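Local coordinates for putative metal binding protein (Coccidioides immitis, PDB 3CVG), which probably binds a metal ion or another small solute as a two-lobed periplasmic-type binding protein, and holds a calcium ion in the crystal, at residues G27-S32 with Q277-A282; S61-T66 with G78-P83; R104-L109 with P232-A237; M108-P113 with E199-D204; F186-L191 with Y205-S210. All coordinates share one frame; numbering follows the deposited sequence.

Contact 1. Residues G27-S32 with Q277-A282; sequences GGAGQS and QLYSPA
Ser-32 and Tyr-279 bring their hydroxyls together where the glycine-rich turn after strand 20-26 leads into helix 28-32, a strand-turn-helix element of the periplasmic-binding-protein fold. The tyrosine reaches out from the C-terminal segment and points its OH at the side of the short helix 28-32. Its OH lies 2.8 Å from Ser-32 OG, which sits at the rim of the ring, close to the ring plane. The serine oxygen also faces its own helix: it donates to Ala-29 O over 2.8 Å, with the donor above the carbonyl plane. A torsion of 64° about CA-CB holds OG between the backbone N and the carbonyl carbon, where it can reach both partners.

This hydroxyl pair forms the close part of the contact. Ser-32 CB adds a touch on Leu-278 CD2 at 3.8 Å, and Ala-29 CA comes within 3.5 Å of Tyr-279 OH. Leu-278 also covers one face of the neighbouring tyrosine ring, its CG lying over the centre, so the ring is held by apolar packing while its oxygen meets the helix. Phe-103 and Leu-34 add further cover to the ring.

The other side of the turn is looser. Gln-31 is exposed and takes no part, its OE1 lying near Pro-187 instead, and partly exposed Gly-28 contributes little beyond its carbonyl. Ala-29 N is hydrogen-bonded to Tyr-81 OH, so two tyrosine hydroxyls approach this short helix. At its margin, Gly-28 O stands 3.8 Å from Tyr-279 OH.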
# COMPACT_ATOMS: atom_id res chain seq x y z
N GLY A 27 2.40 -1.07 7.80
CA GLY A 27 2.06 -2.36 7.25
C GLY A 27 2.96 -2.79 6.11
O GLY A 27 3.94 -3.51 6.31
N GLY A 28 2.64 -2.31 4.91
CA GLY A 28 3.37 -2.67 3.71
C GLY A 28 4.85 -2.36 3.58
O GLY A 28 5.62 -3.20 3.11
N ALA A 29 5.26 -1.15 3.97
CA ALA A 29 6.66 -0.77 3.85
C ALA A 29 7.58 -1.59 4.75
O ALA A 29 8.73 -1.84 4.41
CB ALA A 29 6.82 0.71 4.16
N GLY A 30 7.08 -1.99 5.92
CA GLY A 30 7.91 -2.80 6.79
C GLY A 30 8.00 -4.19 6.20
O GLY A 30 9.04 -4.85 6.23
N GLN A 31 6.87 -4.63 5.66
CA GLN A 31 6.73 -5.95 5.04
C GLN A 31 7.57 -6.06 3.77
O GLN A 31 7.91 -7.16 3.34
CB GLN A 31 5.25 -6.18 4.72
CG GLN A 31 4.89 -7.55 4.18
CD GLN A 31 3.40 -7.68 3.87
OE1 GLN A 31 2.89 -8.78 3.65
NE2 GLN A 31 2.70 -6.55 3.85
N SER A 32 7.90 -4.92 3.18
CA SER A 32 8.69 -4.87 1.95
C SER A 32 10.17 -4.72 2.24
O SER A 32 11.00 -4.89 1.34
CB SER A 32 8.23 -3.70 1.09
OG SER A 32 8.49 -2.47 1.74
N GLN A 277 13.31 -0.22 -8.77
CA GLN A 277 13.05 0.74 -7.70
C GLN A 277 11.62 0.41 -7.27
O GLN A 277 10.71 0.44 -8.09
CB GLN A 277 13.10 2.18 -8.20
CG GLN A 277 12.74 3.20 -7.12
CD GLN A 277 12.82 4.64 -7.62
OE1 GLN A 277 12.11 5.03 -8.54
NE2 GLN A 277 13.68 5.43 -6.99
N LEU A 278 11.44 0.08 -6.00
CA LEU A 278 10.12 -0.29 -5.50
C LEU A 278 9.13 0.87 -5.42
O LEU A 278 8.04 0.79 -5.99
CB LEU A 278 10.26 -0.94 -4.13
CG LEU A 278 8.95 -1.33 -3.44
CD1 LEU A 278 8.10 -2.19 -4.38
CD2 LEU A 278 9.25 -2.07 -2.16
N TYR A 279 9.51 1.93 -4.72
CA TYR A 279 8.65 3.09 -4.53
C TYR A 279 9.20 4.36 -5.17
O TYR A 279 10.41 4.49 -5.39
CB TYR A 279 8.47 3.38 -3.04
CG TYR A 279 8.01 2.22 -2.19
CD1 TYR A 279 8.82 1.72 -1.17
CD2 TYR A 279 6.75 1.66 -2.36
CE1 TYR A 279 8.38 0.69 -0.34
CE2 TYR A 279 6.29 0.63 -1.54
CZ TYR A 279 7.11 0.15 -0.53
OH TYR A 279 6.67 -0.85 0.31
N SER A 280 8.31 5.30 -5.46
CA SER A 280 8.73 6.57 -6.03
C SER A 280 8.92 7.54 -4.87
O SER A 280 8.23 7.45 -3.85
CB SER A 280 7.68 7.13 -6.99
OG SER A 280 7.60 6.37 -8.18
N PRO A 281 9.88 8.47 -5.00
CA PRO A 281 10.11 9.44 -3.94
C PRO A 281 8.88 10.32 -3.79
O PRO A 281 8.05 10.40 -4.69
CB PRO A 281 11.32 10.23 -4.45
CG PRO A 281 12.05 9.20 -5.28
CD PRO A 281 10.93 8.54 -6.03
N ALA A 282 8.74 10.98 -2.64
CA ALA A 282 7.61 11.87 -2.43
C ALA A 282 7.70 12.98 -3.47
O ALA A 282 8.77 13.26 -3.98
CB ALA A 282 7.67 12.46 -1.03

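Contact 2. Residues S61-T66 with G78-P83; sequences SDTTVT and GITYSP
Thr-63, Thr-66 and Thr-80 bury the most surface here, three threonines joining the first turn of helix 63-71 to the end of strand 77-80. Thr-63 uses both branches. Its CG2, anti to the backbone N (chi1 -66° for OG1), rests on Thr-80 CB at 3.9 Å, while OG1 turns to the chain beyond the strand and accepts the N-H of Tyr-81 over 3.2 Å. That bond is nearly straight, at 166°, and brings OG1 beside the edge of the Tyr-81 ring, in its plane.

Thr-66 turns its methyl to the strand. CG2 presses on Gly-78 CA at 3.4 Å, tighter than usual for two carbons, and meets Thr-80 CG2 at 3.9 Å. The methyls thus form a small apolar patch, whereas the hydroxyl of Thr-80 leaves it for Glu-86. On the polar side, Thr-66 OG1 shares a hydrogen bond with Ser-61 OG (2.7 Å) and meets a water that donates to both Ser-61 O and Ile-79 O.

The chemistry splits Thr-63 and Thr-66 in two: their methyls pack helix against strand, while Thr-63 OG1 takes up Tyr-81 N, Thr-66 OG1 pairs with Ser-61 OG, and the water serves Ser-61 O and Ile-79 O.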
# COMPACT_ATOMS: atom_id res chain seq x y z
N SER A 61 1.02 -2.98 11.56
CA SER A 61 -0.37 -2.57 11.70
C SER A 61 -0.90 -1.84 10.47
O SER A 61 -0.18 -1.10 9.81
CB SER A 61 -0.50 -1.65 12.93
OG SER A 61 0.42 -0.58 12.86
N ASP A 62 -2.18 -2.07 10.17
CA ASP A 62 -2.78 -1.40 9.02
C ASP A 62 -3.00 0.05 9.44
O ASP A 62 -2.74 0.40 10.59
CB ASP A 62 -4.10 -2.08 8.62
CG ASP A 62 -5.22 -1.89 9.64
OD1 ASP A 62 -4.99 -1.24 10.69
OD2 ASP A 62 -6.33 -2.38 9.38
N THR A 63 -3.45 0.89 8.53
CA THR A 63 -3.66 2.30 8.85
C THR A 63 -4.53 2.56 10.09
O THR A 63 -4.18 3.38 10.93
CB THR A 63 -4.28 3.06 7.66
OG1 THR A 63 -3.34 3.10 6.58
CG2 THR A 63 -4.63 4.49 8.06
N THR A 64 -5.66 1.87 10.22
CA THR A 64 -6.54 2.10 11.36
C THR A 64 -5.86 1.82 12.71
O THR A 64 -6.01 2.59 13.67
CB THR A 64 -7.82 1.24 11.27
OG1 THR A 64 -8.53 1.57 10.07
CG2 THR A 64 -8.72 1.50 12.47
N VAL A 65 -5.12 0.72 12.77
CA VAL A 65 -4.44 0.33 14.00
C VAL A 65 -3.27 1.25 14.31
O VAL A 65 -3.05 1.63 15.46
CB VAL A 65 -3.93 -1.12 13.92
CG1 VAL A 65 -3.41 -1.57 15.28
CG2 VAL A 65 -5.05 -2.03 13.46
N THR A 66 -2.51 1.60 13.27
CA THR A 66 -1.37 2.49 13.44
C THR A 66 -1.85 3.76 14.14
O THR A 66 -1.24 4.21 15.11
CB THR A 66 -0.76 2.87 12.06
OG1 THR A 66 -0.15 1.71 11.48
CG2 THR A 66 0.28 3.96 12.21
N GLY A 78 3.85 6.76 12.50
CA GLY A 78 3.15 5.77 11.71
C GLY A 78 3.13 6.16 10.26
O GLY A 78 2.85 7.31 9.92
N ILE A 79 3.45 5.21 9.39
CA ILE A 79 3.41 5.47 7.97
C ILE A 79 2.05 4.93 7.57
O ILE A 79 1.77 3.73 7.69
CB ILE A 79 4.53 4.75 7.22
CG1 ILE A 79 5.89 5.25 7.72
CG2 ILE A 79 4.41 5.01 5.72
CD1 ILE A 79 7.08 4.63 7.02
N THR A 80 1.19 5.82 7.11
CA THR A 80 -0.16 5.45 6.74
C THR A 80 -0.46 5.62 5.25
O THR A 80 0.30 6.26 4.52
CB THR A 80 -1.16 6.26 7.58
OG1 THR A 80 -0.86 7.66 7.45
CG2 THR A 80 -1.03 5.88 9.04
N TYR A 81 -1.58 5.04 4.82
CA TYR A 81 -1.99 5.09 3.43
C TYR A 81 -3.41 5.62 3.23
O TYR A 81 -4.15 5.13 2.38
CB TYR A 81 -1.89 3.69 2.83
CG TYR A 81 -0.55 3.03 3.05
CD1 TYR A 81 0.46 3.12 2.11
CD2 TYR A 81 -0.31 2.28 4.21
CE1 TYR A 81 1.68 2.49 2.30
CE2 TYR A 81 0.91 1.65 4.42
CZ TYR A 81 1.90 1.75 3.46
OH TYR A 81 3.09 1.10 3.64
N SER A 82 -3.81 6.61 4.02
CA SER A 82 -5.14 7.18 3.88
C SER A 82 -5.18 8.66 4.25
O SER A 82 -5.30 9.02 5.43
CB SER A 82 -6.14 6.41 4.76
OG SER A 82 -7.44 6.98 4.68
N PRO A 83 -5.05 9.55 3.25
CA PRO A 83 -5.08 11.00 3.51
C PRO A 83 -6.25 11.46 4.38
O PRO A 83 -6.09 12.33 5.25
CB PRO A 83 -5.12 11.59 2.11
CG PRO A 83 -4.25 10.64 1.34
CD PRO A 83 -4.73 9.28 1.84
O HOH W 1 0.04 1.65 8.49

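Contact 3. Residues R104-L109 with P232-A237; sequences RDHFML and PLLNPA
Strands 100-111 and 234-241 run antiparallel through the middle of the molecule, and Asp-105 and Asn-235 face each other across them as a hydrogen-bonded pair. Asp-105 N donates to Asn-235 O and Asn-235 N to Asp-105 O, each over 2.9 Å. The same two residues add a side-chain bond: Asn-235 ND2 donates to Asp-105 OD2 over 3.0 Å. OD2 lies in the amide plane, and the N-H meets it on the anti side, somewhat out of the carboxylate plane. Both groups leave the sheet on one face, and CG anti to the backbone N in both sets them side by side, their planes turned 55° apart.

Phe-107 rises next to this pair. Its CE2 packs on Asn-235 CB at 3.4 Å, the ring standing 34° from the amide plane, and Thr-156 and Lys-159 of helix 155-166 also touch it. In binding proteins of this superfamily, strands that run from lobe to lobe form the hinge under the cleft; the calcium ion lying near Phe-107 is consistent with such a place here.

Where strand 234-241 has yet to begin, Phe-107 N donates to Leu-233 O over 2.9 Å, almost straight at 173° and in the carbonyl plane. The opposite face carries Arg-104, His-106 and Leu-234. Leu-234 CD1 lies against Arg-104, 4.0 Å from its CB, while the arginine's end leads away to Pro-281 O. The same CD1 meets His-106 CD2 at 4.1 Å; the imidazole directs NE2 to Asn-227.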
# COMPACT_ATOMS: atom_id res chain seq x y z
N ARG A 104 5.67 7.25 -2.62
CA ARG A 104 4.53 6.88 -3.44
C ARG A 104 4.59 5.43 -3.91
O ARG A 104 5.54 5.01 -4.59
CB ARG A 104 4.43 7.83 -4.65
CG ARG A 104 3.96 9.26 -4.29
CD ARG A 104 4.06 10.26 -5.46
NE ARG A 104 5.44 10.60 -5.79
CZ ARG A 104 5.81 11.50 -6.70
NH1 ARG A 104 4.89 12.17 -7.40
NH2 ARG A 104 7.10 11.74 -6.93
N ASP A 105 3.59 4.66 -3.51
CA ASP A 105 3.48 3.26 -3.90
C ASP A 105 2.47 3.21 -5.03
O ASP A 105 1.82 4.22 -5.33
CB ASP A 105 3.02 2.42 -2.70
CG ASP A 105 2.89 0.94 -3.02
OD1 ASP A 105 3.58 0.46 -3.94
OD2 ASP A 105 2.10 0.25 -2.34
N HIS A 106 2.32 2.07 -5.69
CA HIS A 106 1.39 1.99 -6.80
C HIS A 106 0.59 0.69 -6.83
O HIS A 106 1.13 -0.39 -6.58
CB HIS A 106 2.14 2.15 -8.13
CG HIS A 106 3.06 3.34 -8.16
ND1 HIS A 106 4.34 3.30 -7.65
CD2 HIS A 106 2.85 4.62 -8.56
CE1 HIS A 106 4.89 4.50 -7.75
NE2 HIS A 106 4.01 5.31 -8.29
N PHE A 107 -0.70 0.80 -7.11
CA PHE A 107 -1.58 -0.36 -7.22
C PHE A 107 -1.61 -0.74 -8.70
O PHE A 107 -1.23 0.05 -9.57
CB PHE A 107 -3.01 -0.01 -6.77
CG PHE A 107 -3.18 0.16 -5.28
CD1 PHE A 107 -3.08 -0.93 -4.42
CD2 PHE A 107 -3.48 1.41 -4.74
CE1 PHE A 107 -3.28 -0.78 -3.04
CE2 PHE A 107 -3.68 1.57 -3.36
CZ PHE A 107 -3.58 0.47 -2.51
N MSE A 108 -2.05 -1.96 -9.00
CA MSE A 108 -2.18 -2.39 -10.39
C MSE A 108 -3.33 -3.39 -10.55
O MSE A 108 -3.64 -4.15 -9.62
CB MSE A 108 -0.87 -3.00 -10.94
CG MSE A 108 0.03 -3.72 -9.94
SE MSE A 108 1.77 -4.24 -10.76
CE MSE A 108 1.22 -5.82 -11.72
N LEU A 109 -3.99 -3.33 -11.70
CA LEU A 109 -5.07 -4.27 -12.01
C LEU A 109 -4.44 -5.29 -12.94
O LEU A 109 -3.91 -4.93 -13.99
CB LEU A 109 -6.22 -3.57 -12.73
CG LEU A 109 -7.34 -4.51 -13.19
CD1 LEU A 109 -8.02 -5.14 -11.97
CD2 LEU A 109 -8.33 -3.73 -14.04
N PRO A 232 -6.33 7.13 -9.53
CA PRO A 232 -6.92 6.29 -8.48
C PRO A 232 -5.98 5.20 -7.98
O PRO A 232 -6.02 4.84 -6.81
CB PRO A 232 -8.17 5.72 -9.16
CG PRO A 232 -8.53 6.77 -10.17
CD PRO A 232 -7.18 7.13 -10.74
N LEU A 233 -5.12 4.69 -8.87
CA LEU A 233 -4.20 3.64 -8.49
C LEU A 233 -2.91 4.11 -7.80
O LEU A 233 -2.00 3.32 -7.59
CB LEU A 233 -3.87 2.76 -9.71
CG LEU A 233 -5.02 2.00 -10.38
CD1 LEU A 233 -4.46 0.96 -11.36
CD2 LEU A 233 -5.88 1.31 -9.32
N LEU A 234 -2.84 5.39 -7.46
CA LEU A 234 -1.66 5.90 -6.76
C LEU A 234 -1.86 5.56 -5.28
O LEU A 234 -2.96 5.73 -4.76
CB LEU A 234 -1.53 7.42 -6.92
CG LEU A 234 -0.45 8.09 -6.05
CD1 LEU A 234 0.93 7.63 -6.50
CD2 LEU A 234 -0.56 9.61 -6.16
N ASN A 235 -0.81 5.09 -4.61
CA ASN A 235 -0.93 4.74 -3.20
C ASN A 235 0.06 5.54 -2.36
O ASN A 235 1.14 5.07 -2.01
CB ASN A 235 -0.69 3.24 -3.00
CG ASN A 235 -0.92 2.79 -1.56
OD1 ASN A 235 -1.77 3.33 -0.86
ND2 ASN A 235 -0.16 1.78 -1.12
N PRO A 236 -0.30 6.79 -2.03
CA PRO A 236 0.57 7.66 -1.24
C PRO A 236 0.74 7.21 0.21
O PRO A 236 -0.20 6.75 0.85
CB PRO A 236 -0.12 9.02 -1.35
CG PRO A 236 -1.57 8.65 -1.43
CD PRO A 236 -1.55 7.47 -2.39
N ALA A 237 1.96 7.38 0.71
CA ALA A 237 2.29 7.02 2.08
C ALA A 237 2.72 8.27 2.81
O ALA A 237 3.55 9.03 2.31
CB ALA A 237 3.42 5.99 2.09

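Contact 4. Residues M108-P113 with E199-D204; sequences MLIGPP and EYTITD
Ile-110 and Thr-201 meet because each turns a carbon branch between its own backbone N and carbonyl carbon: CG1 in the isoleucine (chi1 67°) and CG2 in the threonine, whose hydroxyl is anti to N (chi1 -168°). The two side chains therefore run alongside each other, pointing the same way, with Ile-110 CG1 3.7 Å from Thr-201 CG2. The threonine hydroxyl is directed elsewhere, to Leu-148 O on the adjoining strand 147-149.

Thr-203 repeats this choice. Its methyl CG2 lies beside CG of the selenomethionine Met-108 at 3.8 Å, and Ile-110 CG2 reaches the same methyl. Beneath these side chains, strands 100-111 and 200-204 pair antiparallel. Met-108 and Thr-203 exchange two backbone bonds, as do Ile-110 and Thr-201; of these, Ile-110 N to Thr-201 O, at 3.0 Å, is the straightest at 173°.

The other face carries Leu-109 and Ile-202, crossing nearly at right angles with Leu-109 CB 3.7 Å from Ile-202 CD1; helices 125-138 and 155-166 cover them. As the strand ends, Pro-112 sets CD over the centre of the Tyr-200 ring, a CH-pi contact 4.0 Å from the centroid. The ring also flanks Gly-111, whose CA is 3.7 Å from Tyr-200 CD1, and its OH is held by Asn-115 and Ala-117.

The chemistry is that of a lobe core: backbone bonds satisfy the polar groups between the strands, carbon branches fill both faces, and Thr-201 divides its hydroxyl and methyl between Leu-148 O and Ile-110, while the Thr-203 methyl faces Met-108 and Ile-110.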
# COMPACT_ATOMS: atom_id res chain seq x y z
N MSE A 108 -2.05 -1.96 -9.00
CA MSE A 108 -2.18 -2.39 -10.39
C MSE A 108 -3.33 -3.39 -10.55
O MSE A 108 -3.64 -4.15 -9.62
CB MSE A 108 -0.87 -3.00 -10.94
CG MSE A 108 0.03 -3.72 -9.94
SE MSE A 108 1.77 -4.24 -10.76
CE MSE A 108 1.22 -5.82 -11.72
N LEU A 109 -3.99 -3.33 -11.70
CA LEU A 109 -5.07 -4.27 -12.01
C LEU A 109 -4.44 -5.29 -12.94
O LEU A 109 -3.91 -4.93 -13.99
CB LEU A 109 -6.22 -3.57 -12.73
CG LEU A 109 -7.34 -4.51 -13.19
CD1 LEU A 109 -8.02 -5.14 -11.97
CD2 LEU A 109 -8.33 -3.73 -14.04
N ILE A 110 -4.46 -6.55 -12.54
CA ILE A 110 -3.88 -7.60 -13.36
C ILE A 110 -4.95 -8.65 -13.62
O ILE A 110 -5.94 -8.74 -12.89
CB ILE A 110 -2.64 -8.21 -12.66
CG1 ILE A 110 -3.06 -8.98 -11.40
CG2 ILE A 110 -1.66 -7.11 -12.27
CD1 ILE A 110 -3.42 -10.43 -11.65
N GLY A 111 -4.77 -9.44 -14.67
CA GLY A 111 -5.74 -10.48 -15.00
C GLY A 111 -5.12 -11.54 -15.89
O GLY A 111 -3.96 -11.42 -16.29
N PRO A 112 -5.87 -12.60 -16.23
CA PRO A 112 -5.34 -13.67 -17.07
C PRO A 112 -5.10 -13.26 -18.53
O PRO A 112 -5.76 -12.36 -19.05
CB PRO A 112 -6.40 -14.76 -16.95
CG PRO A 112 -7.66 -13.97 -16.85
CD PRO A 112 -7.29 -12.84 -15.89
N PRO A 113 -4.15 -13.92 -19.20
CA PRO A 113 -3.82 -13.64 -20.60
C PRO A 113 -5.04 -13.78 -21.52
O PRO A 113 -5.14 -13.09 -22.52
CB PRO A 113 -2.74 -14.67 -20.91
CG PRO A 113 -2.04 -14.82 -19.61
CD PRO A 113 -3.18 -14.87 -18.61
N GLU A 199 -8.08 -15.11 -12.46
CA GLU A 199 -9.00 -14.05 -12.06
C GLU A 199 -8.29 -12.70 -12.10
O GLU A 199 -7.06 -12.62 -12.04
CB GLU A 199 -9.52 -14.29 -10.64
CG GLU A 199 -10.13 -15.67 -10.42
CD GLU A 199 -10.65 -15.89 -9.01
OE1 GLU A 199 -10.21 -15.20 -8.06
OE2 GLU A 199 -11.51 -16.78 -8.85
N TYR A 200 -9.08 -11.64 -12.23
CA TYR A 200 -8.54 -10.30 -12.22
C TYR A 200 -8.44 -9.92 -10.74
O TYR A 200 -9.17 -10.47 -9.91
CB TYR A 200 -9.48 -9.31 -12.91
CG TYR A 200 -9.64 -9.53 -14.39
CD1 TYR A 200 -8.98 -8.72 -15.32
CD2 TYR A 200 -10.50 -10.52 -14.88
CE1 TYR A 200 -9.16 -8.89 -16.69
CE2 TYR A 200 -10.69 -10.70 -16.25
CZ TYR A 200 -10.02 -9.88 -17.16
OH TYR A 200 -10.24 -10.04 -18.51
N THR A 201 -7.53 -9.01 -10.42
CA THR A 201 -7.40 -8.56 -9.05
C THR A 201 -6.57 -7.29 -8.97
O THR A 201 -5.76 -7.01 -9.86
CB THR A 201 -6.72 -9.62 -8.16
OG1 THR A 201 -6.87 -9.26 -6.79
CG2 THR A 201 -5.22 -9.71 -8.48
N ILE A 202 -6.80 -6.51 -7.92
CA ILE A 202 -6.02 -5.31 -7.70
C ILE A 202 -4.95 -5.79 -6.74
O ILE A 202 -5.25 -6.48 -5.76
CB ILE A 202 -6.85 -4.19 -7.04
CG1 ILE A 202 -7.79 -3.56 -8.08
CG2 ILE A 202 -5.94 -3.14 -6.42
CD1 ILE A 202 -7.10 -2.78 -9.19
N THR A 203 -3.70 -5.48 -7.06
CA THR A 203 -2.55 -5.87 -6.25
C THR A 203 -1.61 -4.66 -6.24
O THR A 203 -1.98 -3.58 -6.70
CB THR A 203 -1.84 -7.12 -6.87
OG1 THR A 203 -0.77 -7.55 -6.02
CG2 THR A 203 -1.29 -6.81 -8.25
N ASP A 204 -0.41 -4.82 -5.70
CA ASP A 204 0.51 -3.68 -5.68
C ASP A 204 1.83 -4.05 -6.34
O ASP A 204 2.16 -5.23 -6.46
CB ASP A 204 0.75 -3.19 -4.24
CG ASP A 204 1.36 -4.25 -3.36
OD1 ASP A 204 0.63 -5.15 -2.89
OD2 ASP A 204 2.58 -4.20 -3.13

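Contact 5. Residues F186-L191 with Y205-S210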
# COMPACT_ATOMS: atom_id res chain seq x y z
N PHE A 186 -2.60 -12.77 2.84
CA PHE A 186 -1.63 -11.69 2.65
C PHE A 186 -1.46 -11.46 1.15
O PHE A 186 -1.86 -12.31 0.35
CB PHE A 186 -0.27 -12.08 3.25
CG PHE A 186 -0.34 -12.63 4.64
CD1 PHE A 186 -0.94 -11.90 5.66
CD2 PHE A 186 0.19 -13.89 4.92
CE1 PHE A 186 -0.99 -12.41 6.96
CE2 PHE A 186 0.15 -14.41 6.22
CZ PHE A 186 -0.45 -13.67 7.24
N PRO A 187 -0.83 -10.33 0.76
CA PRO A 187 -0.59 -9.94 -0.63
C PRO A 187 -0.07 -10.99 -1.61
O PRO A 187 -0.68 -11.22 -2.65
CB PRO A 187 0.40 -8.78 -0.48
CG PRO A 187 -0.08 -8.12 0.74
CD PRO A 187 -0.31 -9.30 1.67
N ILE A 188 1.07 -11.60 -1.28
CA ILE A 188 1.68 -12.59 -2.17
C ILE A 188 0.76 -13.78 -2.46
O ILE A 188 0.55 -14.15 -3.62
CB ILE A 188 3.03 -13.10 -1.60
CG1 ILE A 188 4.06 -11.96 -1.62
CG2 ILE A 188 3.54 -14.28 -2.44
CD1 ILE A 188 5.41 -12.33 -1.00
N GLN A 189 0.20 -14.37 -1.41
CA GLN A 189 -0.71 -15.50 -1.59
C GLN A 189 -1.91 -15.10 -2.45
O GLN A 189 -2.30 -15.83 -3.36
CB GLN A 189 -1.19 -16.01 -0.23
CG GLN A 189 -0.12 -16.77 0.54
CD GLN A 189 -0.39 -16.80 2.04
OE1 GLN A 189 -1.54 -16.91 2.48
NE2 GLN A 189 0.69 -16.72 2.83
N ALA A 190 -2.50 -13.94 -2.17
CA ALA A 190 -3.66 -13.48 -2.94
C ALA A 190 -3.36 -13.29 -4.43
O ALA A 190 -4.18 -13.65 -5.28
CB ALA A 190 -4.20 -12.16 -2.33
N LEU A 191 -2.21 -12.70 -4.75
CA LEU A 191 -1.85 -12.50 -6.15
C LEU A 191 -1.59 -13.86 -6.81
O LEU A 191 -2.02 -14.10 -7.93
CB LEU A 191 -0.60 -11.60 -6.29
CG LEU A 191 -0.06 -11.37 -7.70
CD1 LEU A 191 -1.18 -10.92 -8.64
CD2 LEU A 191 1.06 -10.31 -7.66
N TYR A 205 2.56 -3.03 -6.77
CA TYR A 205 3.83 -3.24 -7.46
C TYR A 205 4.81 -4.14 -6.71
O TYR A 205 5.40 -5.04 -7.31
CB TYR A 205 4.50 -1.89 -7.76
CG TYR A 205 5.67 -1.99 -8.71
CD1 TYR A 205 5.57 -2.73 -9.90
CD2 TYR A 205 6.86 -1.31 -8.46
CE1 TYR A 205 6.64 -2.79 -10.80
CE2 TYR A 205 7.93 -1.36 -9.35
CZ TYR A 205 7.81 -2.10 -10.51
OH TYR A 205 8.87 -2.17 -11.39
N GLY A 206 4.99 -3.89 -5.41
CA GLY A 206 5.92 -4.67 -4.60
C GLY A 206 5.58 -6.15 -4.51
O GLY A 206 6.47 -7.01 -4.51
N THR A 207 4.29 -6.45 -4.40
CA THR A 207 3.84 -7.83 -4.32
C THR A 207 4.14 -8.51 -5.65
O THR A 207 4.61 -9.65 -5.70
CB THR A 207 2.32 -7.89 -4.04
OG1 THR A 207 2.06 -7.24 -2.79
CG2 THR A 207 1.83 -9.34 -3.97
N TYR A 208 3.88 -7.79 -6.74
CA TYR A 208 4.13 -8.28 -8.09
C TYR A 208 5.60 -8.69 -8.26
O TYR A 208 5.92 -9.75 -8.81
CB TYR A 208 3.79 -7.19 -9.10
CG TYR A 208 4.21 -7.48 -10.52
CD1 TYR A 208 3.64 -8.53 -11.24
CD2 TYR A 208 5.20 -6.71 -11.14
CE1 TYR A 208 4.03 -8.81 -12.55
CE2 TYR A 208 5.61 -6.98 -12.46
CZ TYR A 208 5.01 -8.03 -13.15
OH TYR A 208 5.40 -8.30 -14.44
N LEU A 209 6.50 -7.83 -7.78
CA LEU A 209 7.93 -8.10 -7.89
C LEU A 209 8.36 -9.22 -6.95
O LEU A 209 9.50 -9.68 -7.02
CB LEU A 209 8.74 -6.84 -7.59
CG LEU A 209 8.49 -5.68 -8.56
CD1 LEU A 209 9.17 -4.40 -8.03
CD2 LEU A 209 9.01 -6.04 -9.94
N SER A 210 7.45 -9.65 -6.09
CA SER A 210 7.75 -10.71 -5.14
C SER A 210 7.40 -12.11 -5.62
O SER A 210 7.87 -13.08 -5.06
CB SER A 210 7.02 -10.46 -3.81
OG SER A 210 7.44 -9.26 -3.20
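Thr-207 turns its side chain straight at the first turn of helix 187-196, with Pro-187 and Leu-191 meeting it from the other helix. Its methyl CG2, anti to the backbone N, lies against the Pro-187 peptide, 3.4 Å from Pro-187 O. The hydroxyl branch sits next to the proline ring, OG1 3.2 Å from Pro-187 CB, but finds its polar partner in Asp-204 OD1, at the cap of its own helix.

One turn further along helix 187-196, Leu-191 extends alongside the threonine. CG anti to N (chi1 177°) carries CD2 to the backbone of the short helix 205-208, 3.7 Å from Tyr-208 CA, while Leu-191 CB touches the threonine methyl. Tyr-208 leaves its backbone away from helix 187-196, and its ring packs on Met-108. At the exposed margin, Ile-188 CD1 rests on Ser-210 CB at 3.7 Å; the serine OG turns back to donate to Gly-206 O over 2.8 Å.

Van der Waals contact alone joins the segments. Both helices lie on the face of strands 100-111 and 200-204 that carries Met-108, Ile-110 and Thr-203, and strand 200-204 links them in sequence: helix, strand, helix, in the layered alpha/beta architecture of a periplasmic-binding-protein lobe.

Contact 1 joins segments near the two ends of the chain and encloses the others. Contact 2 closes first; contacts 3 and 4 then start from strand 100-111, and contact 5 interleaves with contact 4, their centres about 11 Å apart. Strand 100-111 is the common element, pairing with 234-241 in contact 3, 200-204 in contact 4 and strand 276-281 of contact 1. Contacts 2 and 4 lie farthest apart, about 24 Å between centres and without touching, whereas contact 3 touches all the others. Strands 100-111 and 234-241 probably run between the lobes, as in other proteins of this superfamily, which would place hinge and cleft near contact 3 and the calcium ion.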